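Local coordinates for protein DMATS type aromatic prenyltransferase (Streptomyces coelicolor, PDB 6ZRZ) that probably catalyses transfer of a dimethylallyl group from dimethylallyl diphosphate to carbon 5 of the tryptophan indole, as a 5-dimethylallyl tryptophan synthase with an ABBA-barrel fold, at residues Q13-G18 against A26-Y31; V64-S69 against M78-E83. All coordinates share one frame; numbering follows the deposited sequence.

Contact 1 (Q13-G18 against A26-Y31); sequences QLRRLG and ADVETY
Val28 pushes its two methyls against helix 13-18, CG1 overlapping the aliphatic part of Arg15, with CG1 to Arg15 CG at 3.6 Å, and CG2 resting on the backbone of Gly18. The CG2 to Gly18 C separation is 4.0 Å, so this methyl lies directly against the glycine main chain. One turn earlier on the same helix, Leu14 extends anti to its own N (chi1 -177°) and lays both methyls over the end of segment 26-31: CD1 meets the carbonyl Tyr31 O at 3.7 Å, while CD2 reaches Tyr31 CB at 4.0 Å. At the margin, the Arg15 guanidinium meets the Glu29 carboxylate through NH2 in a salt bridge, their planes 37° apart; because NH2 is modelled too close to the carboxylate, its detailed geometry is doubtful. The axes of segments 13-18 and 26-31 approach to 9.4 Å and run nearly antiparallel, at 154°, as in a helical hairpin. Leu14 also touches Leu35 further along helix 25-39, and Phe66 and Met78 on strands 64-70 and 77-82. The Tyr31 hydroxyl is hydrogen-bonded to Arg141 O, tying the second helix to the loop after strand 135-139.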
loop_
_atom_site.group_PDB
_atom_site.type_symbol
_atom_site.label_atom_id
_atom_site.label_comp_id
_atom_site.label_asym_id
_atom_site.label_seq_id
_atom_site.Cartn_x
_atom_site.Cartn_y
_atom_site.Cartn_z
ATOM N N GLN A 13 -9.740 -10.565 -9.797
ATOM C CA GLN A 13 -9.687 -10.243 -8.349
ATOM C C GLN A 13 -10.332 -8.873 -8.128
ATOM O O GLN A 13 -11.074 -8.738 -7.153
ATOM C CB GLN A 13 -8.255 -10.307 -7.809
ATOM C CG GLN A 13 -7.666 -11.722 -7.802
ATOM C CD GLN A 13 -6.219 -11.726 -7.361
ATOM O OE1 GLN A 13 -5.415 -10.903 -7.800
ATOM N NE2 GLN A 13 -5.892 -12.645 -6.474
ATOM N N LEU A 14 -10.019 -7.873 -8.966
ATOM C CA LEU A 14 -10.558 -6.513 -8.788
ATOM C C LEU A 14 -12.090 -6.588 -8.880
ATOM O O LEU A 14 -12.742 -6.050 -8.009
ATOM C CB LEU A 14 -9.967 -5.571 -9.832
ATOM C CG LEU A 14 -10.397 -4.113 -9.717
ATOM C CD1 LEU A 14 -9.345 -3.187 -10.275
ATOM C CD2 LEU A 14 -11.711 -3.860 -10.413
ATOM N N ARG A 15 -12.614 -7.296 -9.876
ATOM C CA ARG A 15 -14.086 -7.491 -10.057
ATOM C C ARG A 15 -14.706 -8.156 -8.811
ATOM O O ARG A 15 -15.720 -7.600 -8.275
ATOM C CB ARG A 15 -14.343 -8.309 -11.323
ATOM C CG ARG A 15 -14.031 -7.557 -12.607
ATOM C CD ARG A 15 -14.067 -8.494 -13.793
ATOM N NE ARG A 15 -13.503 -7.861 -14.973
ATOM C CZ ARG A 15 -14.172 -7.037 -15.778
ATOM N NH1 ARG A 15 -13.583 -6.508 -16.843
ATOM N NH2 ARG A 15 -15.433 -6.749 -15.522
ATOM N N ARG A 16 -14.160 -9.289 -8.356
ATOM C CA ARG A 16 -14.753 -10.065 -7.228
ATOM C C ARG A 16 -14.605 -9.275 -5.928
ATOM O O ARG A 16 -15.580 -9.212 -5.162
ATOM C CB ARG A 16 -14.136 -11.459 -7.112
ATOM C CG ARG A 16 -14.461 -12.373 -8.285
ATOM C CD ARG A 16 -13.951 -13.777 -8.040
ATOM N NE ARG A 16 -12.530 -13.809 -7.721
ATOM C CZ ARG A 16 -11.542 -14.025 -8.593
ATOM N NH1 ARG A 16 -11.805 -14.237 -9.879
ATOM N NH2 ARG A 16 -10.283 -14.034 -8.178
ATOM N N LEU A 17 -13.430 -8.702 -5.658
ATOM C CA LEU A 17 -13.252 -7.852 -4.453
ATOM C C LEU A 17 -14.124 -6.568 -4.575
ATOM O O LEU A 17 -14.664 -6.108 -3.553
ATOM C CB LEU A 17 -11.771 -7.519 -4.294
ATOM C CG LEU A 17 -11.388 -6.893 -2.970
ATOM C CD1 LEU A 17 -11.940 -7.700 -1.822
ATOM C CD2 LEU A 17 -9.871 -6.763 -2.874
ATOM N N GLY A 18 -14.248 -6.001 -5.772
ATOM C CA GLY A 18 -15.096 -4.810 -6.022
ATOM C C GLY A 18 -16.561 -5.056 -5.637
ATOM O O GLY A 18 -17.200 -4.159 -4.992
ATOM N N ALA A 26 -21.090 -1.387 -13.096
ATOM C CA ALA A 26 -20.588 -0.275 -13.939
ATOM C C ALA A 26 -19.180 0.127 -13.473
ATOM O O ALA A 26 -18.273 0.060 -14.266
ATOM C CB ALA A 26 -21.537 0.896 -13.880
ATOM N N ASP A 27 -19.034 0.499 -12.197
ATOM C CA ASP A 27 -17.768 1.006 -11.602
ATOM C C ASP A 27 -16.719 -0.110 -11.632
ATOM O O ASP A 27 -15.537 0.192 -11.926
ATOM C CB ASP A 27 -18.006 1.575 -10.197
ATOM C CG ASP A 27 -18.822 2.865 -10.189
ATOM O OD1 ASP A 27 -18.962 3.485 -11.250
ATOM O OD2 ASP A 27 -19.296 3.232 -9.130
ATOM N N VAL A 28 -17.134 -1.350 -11.389
ATOM C CA VAL A 28 -16.242 -2.544 -11.456
ATOM C C VAL A 28 -15.676 -2.682 -12.883
ATOM O O VAL A 28 -14.471 -2.918 -13.017
ATOM C CB VAL A 28 -16.996 -3.798 -10.971
ATOM C CG1 VAL A 28 -16.476 -5.087 -11.577
ATOM C CG2 VAL A 28 -16.974 -3.870 -9.444
ATOM N N GLU A 29 -16.515 -2.548 -13.910
ATOM C CA GLU A 29 -16.079 -2.602 -15.325
ATOM C C GLU A 29 -15.074 -1.485 -15.576
ATOM O O GLU A 29 -13.977 -1.789 -16.064
ATOM C CB GLU A 29 -17.268 -2.480 -16.287
ATOM C CG GLU A 29 -18.252 -3.630 -16.172
ATOM C CD GLU A 29 -17.632 -5.017 -16.200
ATOM O OE1 GLU A 29 -16.717 -5.240 -17.023
ATOM O OE2 GLU A 29 -18.067 -5.881 -15.407
ATOM N N THR A 30 -15.424 -0.253 -15.238
ATOM C CA THR A 30 -14.543 0.941 -15.414
ATOM C C THR A 30 -13.171 0.638 -14.782
ATOM O O THR A 30 -12.166 0.831 -15.424
ATOM C CB THR A 30 -15.204 2.189 -14.815
ATOM O OG1 THR A 30 -16.448 2.433 -15.501
ATOM C CG2 THR A 30 -14.342 3.428 -14.898
ATOM N N TYR A 31 -13.158 0.158 -13.544
ATOM C CA TYR A 31 -11.909 0.055 -12.751
ATOM C C TYR A 31 -11.052 -1.116 -13.252
ATOM O O TYR A 31 -9.855 -0.966 -13.245
ATOM C CB TYR A 31 -12.258 0.045 -11.268
ATOM C CG TYR A 31 -12.709 1.388 -10.744
ATOM C CD1 TYR A 31 -12.044 2.541 -11.100
ATOM C CD2 TYR A 31 -13.775 1.501 -9.876
ATOM C CE1 TYR A 31 -12.403 3.778 -10.598
ATOM C CE2 TYR A 31 -14.171 2.735 -9.379
ATOM C CZ TYR A 31 -13.475 3.871 -9.722
ATOM O OH TYR A 31 -13.810 5.087 -9.247
#

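Contact 2 (V64-S69 against M78-E83); sequences VEFSLS and MRVLVE. With 6C7 (S-(3-methylbut-2-en-1-yl) trihydrogen thiodiphosphate), chain C; TRP (tryptophan), chain D.
Bends at chi2 (89°) and chi3 (58°) fold the Arg79 chain back over Ser67, whose OG stands between its backbone N and carbonyl carbon (chi1 69°). Arg79 NE consequently donates to Ser67 OG at 2.7 Å, with OG tilted from the guanidinium plane, and NH2 adds a weak bond to the same oxygen. Ser69 CB lies over one guanidinium face, toward its rim. Arg79 NH1 donates a hydrogen bond to 6C7 O6 at 2.9 Å, near the plane, while NH2 makes a weak one to 6C7 O7. Further along the sheet face that carries Ser67 and Arg79, the extended Glu65 accepts at OE1 a hydrogen bond from the bound tryptophan's indole NE1, 2.8 Å away, and Leu81 CD2 lies 3.6 Å from the prenyl methyl 6C7 C13. The strands are antiparallel: Glu65 with Leu81, and Ser67 with Arg79, form hydrogen-bonded pairs, Leu81 N to Glu65 O being 2.7 Å. On the opposite sheet face, Phe66 CE1 packs against Val80 CG2 at 3.7 Å and CD1 against Met78 CE at 3.9 Å. Arg202 and Arg338 also bond the thiodiphosphate. In the natural substrate, such positive charge would probably stabilise the diphosphate as it leaves, while Glu65 probably orients the indole and enriches its electrons.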
loop_
_atom_site.group_PDB
_atom_site.type_symbol
_atom_site.label_atom_id
_atom_site.label_comp_id
_atom_site.label_asym_id
_atom_site.label_seq_id
_atom_site.Cartn_x
_atom_site.Cartn_y
_atom_site.Cartn_z
ATOM N N VAL A 64 0.677 -5.859 -8.433
ATOM C CA VAL A 64 -0.642 -5.419 -7.954
ATOM C C VAL A 64 -0.777 -5.850 -6.503
ATOM O O VAL A 64 -0.364 -6.995 -6.168
ATOM C CB VAL A 64 -1.765 -6.009 -8.824
ATOM C CG1 VAL A 64 -3.136 -5.653 -8.325
ATOM C CG2 VAL A 64 -1.622 -5.632 -10.297
ATOM N N GLU A 65 -1.319 -4.957 -5.698
ATOM C CA GLU A 65 -1.812 -5.268 -4.338
ATOM C C GLU A 65 -3.126 -4.554 -4.112
ATOM O O GLU A 65 -3.323 -3.458 -4.667
ATOM C CB GLU A 65 -0.772 -4.862 -3.302
ATOM C CG GLU A 65 -1.120 -5.311 -1.914
ATOM C CD GLU A 65 -0.126 -4.813 -0.870
ATOM O OE1 GLU A 65 -0.205 -3.618 -0.494
ATOM O OE2 GLU A 65 0.686 -5.619 -0.443
ATOM N N PHE A 66 -4.018 -5.145 -3.331
ATOM C CA PHE A 66 -5.321 -4.530 -3.019
ATOM C C PHE A 66 -5.346 -4.100 -1.574
ATOM O O PHE A 66 -4.539 -4.556 -0.759
ATOM C CB PHE A 66 -6.466 -5.504 -3.291
ATOM C CG PHE A 66 -6.550 -5.960 -4.728
ATOM C CD1 PHE A 66 -7.075 -5.133 -5.703
ATOM C CD2 PHE A 66 -6.113 -7.218 -5.089
ATOM C CE1 PHE A 66 -7.132 -5.543 -7.019
ATOM C CE2 PHE A 66 -6.177 -7.636 -6.413
ATOM C CZ PHE A 66 -6.686 -6.797 -7.373
ATOM N N SER A 67 -6.271 -3.260 -1.246
ATOM C CA SER A 67 -6.492 -2.886 0.160
ATOM C C SER A 67 -7.950 -2.505 0.373
ATOM O O SER A 67 -8.618 -2.033 -0.601
ATOM C CB SER A 67 -5.541 -1.835 0.638
ATOM O OG SER A 67 -5.764 -0.570 0.041
ATOM N N LEU A 68 -8.430 -2.793 1.578
ATOM C CA LEU A 68 -9.750 -2.338 2.060
ATOM C C LEU A 68 -9.525 -1.528 3.290
ATOM O O LEU A 68 -8.896 -2.053 4.248
ATOM C CB LEU A 68 -10.649 -3.502 2.382
ATOM C CG LEU A 68 -11.153 -4.313 1.212
ATOM C CD1 LEU A 68 -11.929 -5.511 1.738
ATOM C CD2 LEU A 68 -12.024 -3.467 0.310
ATOM N N SER A 69 -10.003 -0.306 3.254
ATOM C CA SER A 69 -9.930 0.640 4.358
ATOM C C SER A 69 -11.315 0.756 5.007
ATOM O O SER A 69 -12.327 1.042 4.281
ATOM C CB SER A 69 -9.434 1.936 3.861
ATOM O OG SER A 69 -8.951 2.709 4.926
ATOM N N MET A 78 -12.185 0.488 -1.243
ATOM C CA MET A 78 -11.268 -0.421 -1.954
ATOM C C MET A 78 -10.224 0.390 -2.693
ATOM O O MET A 78 -10.570 1.408 -3.303
ATOM C CB MET A 78 -12.026 -1.289 -2.934
ATOM C CG MET A 78 -11.189 -2.314 -3.542
ATOM S SD MET A 78 -12.133 -3.307 -4.672
ATOM C CE MET A 78 -10.796 -4.011 -5.646
ATOM N N ARG A 79 -8.968 -0.039 -2.610
ATOM C CA ARG A 79 -7.870 0.598 -3.346
ATOM C C ARG A 79 -7.068 -0.489 -4.042
ATOM O O ARG A 79 -7.118 -1.652 -3.614
ATOM C CB ARG A 79 -7.053 1.475 -2.401
ATOM C CG ARG A 79 -7.913 2.459 -1.604
ATOM C CD ARG A 79 -8.450 1.935 -0.271
ATOM N NE ARG A 79 -7.276 1.565 0.481
ATOM C CZ ARG A 79 -6.501 2.413 1.141
ATOM N NH1 ARG A 79 -6.849 3.683 1.267
ATOM N NH2 ARG A 79 -5.405 1.963 1.724
ATOM N N VAL A 80 -6.443 -0.134 -5.146
ATOM C CA VAL A 80 -5.484 -1.026 -5.832
ATOM C C VAL A 80 -4.179 -0.271 -6.026
ATOM O O VAL A 80 -4.210 0.931 -6.420
ATOM C CB VAL A 80 -6.034 -1.570 -7.162
ATOM C CG1 VAL A 80 -6.376 -0.455 -8.142
ATOM C CG2 VAL A 80 -5.079 -2.590 -7.760
ATOM N N LEU A 81 -3.087 -0.939 -5.720
ATOM C CA LEU A 81 -1.702 -0.441 -5.864
ATOM C C LEU A 81 -1.074 -1.154 -7.039
ATOM O O LEU A 81 -1.207 -2.387 -7.127
ATOM C CB LEU A 81 -0.922 -0.770 -4.597
ATOM C CG LEU A 81 0.537 -0.348 -4.597
ATOM C CD1 LEU A 81 0.647 1.167 -4.616
ATOM C CD2 LEU A 81 1.256 -0.918 -3.395
ATOM N N VAL A 82 -0.474 -0.418 -7.962
ATOM C CA VAL A 82 0.081 -1.016 -9.194
ATOM C C VAL A 82 1.428 -0.349 -9.509
ATOM O O VAL A 82 1.651 0.826 -9.165
ATOM C CB VAL A 82 -0.911 -0.874 -10.355
ATOM C CG1 VAL A 82 -1.166 0.552 -10.690
ATOM C CG2 VAL A 82 -0.442 -1.623 -11.566
ATOM N N GLU A 83 2.278 -1.071 -10.166
ATOM C CA GLU A 83 3.534 -0.560 -10.713
ATOM C C GLU A 83 3.396 -0.528 -12.241
ATOM O O GLU A 83 3.600 -1.548 -12.894
ATOM C CB GLU A 83 4.699 -1.434 -10.269
ATOM C CG GLU A 83 6.033 -0.956 -10.841
ATOM C CD GLU A 83 7.229 -1.788 -10.400
ATOM O OE1 GLU A 83 7.447 -2.786 -10.997
ATOM O OE2 GLU A 83 7.932 -1.400 -9.469
HETATM O O4 6C7 C . -3.711 7.173 3.842
HETATM P P1 6C7 C . -3.935 6.123 2.612
HETATM O O6 6C7 C . -4.908 5.058 2.930
HETATM O O5 6C7 C . -4.419 7.036 1.347
HETATM O O2 6C7 C . -2.475 5.576 2.143
HETATM P P3 6C7 C . -2.039 4.019 2.274
HETATM O O8 6C7 C . -2.026 3.789 3.868
HETATM O O7 6C7 C . -2.935 3.047 1.608
HETATM S S9 6C7 C . -0.312 3.933 1.740
HETATM C C10 6C7 C . 0.068 2.199 2.044
HETATM C C11 6C7 C . 0.678 1.707 0.704
HETATM C C12 6C7 C . 2.204 1.688 0.452
HETATM C C13 6C7 C . 2.726 1.209 -0.885
HETATM C C14 6C7 C . 3.223 2.164 1.487
HETATM N N TRP D . 5.608 -5.089 -0.347
HETATM C CA TRP D . 6.441 -3.914 0.010
HETATM C C TRP D . 6.818 -3.950 1.499
HETATM O O TRP D . 6.360 -4.801 2.297
HETATM C CB TRP D . 5.740 -2.601 -0.357
HETATM C CG TRP D . 4.360 -2.428 0.207
HETATM C CD1 TRP D . 3.176 -2.826 -0.359
HETATM C CD2 TRP D . 4.013 -1.798 1.455
HETATM N NE1 TRP D . 2.127 -2.492 0.458
HETATM C CE2 TRP D . 2.605 -1.847 1.569
HETATM C CE3 TRP D . 4.750 -1.179 2.469
HETATM C CZ2 TRP D . 1.927 -1.319 2.669
HETATM C CZ3 TRP D . 4.083 -0.653 3.550
HETATM C CH2 TRP D . 2.691 -0.736 3.657
HETATM O OXT TRP D . 7.622 -3.090 1.929
#

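Overall arrangement
Contact 1 closes before contact 2 opens along the chain, and their centres lie about 12 Å apart. The first joins helices 6-20 and 25-39, the second the hairpin of strands 64-70 and 77-82 at the start of the ten-stranded antiparallel barrel. They meet directly: Gly18 CA is 3.6 Å from Met78 SD, and Leu17 CD2 is 3.7 Å from Phe66 CB. Contact 1 thus packs on the outward face of the hairpin, whose other face carries Glu65, Arg79 and Leu81 to the ligands. This layering, helices outside and substrates within the barrel, is that of the ABBA prenyltransferases. The centre of contact 2 lies about 6 Å from the centre of the chain, that of contact 1 about 18 Å.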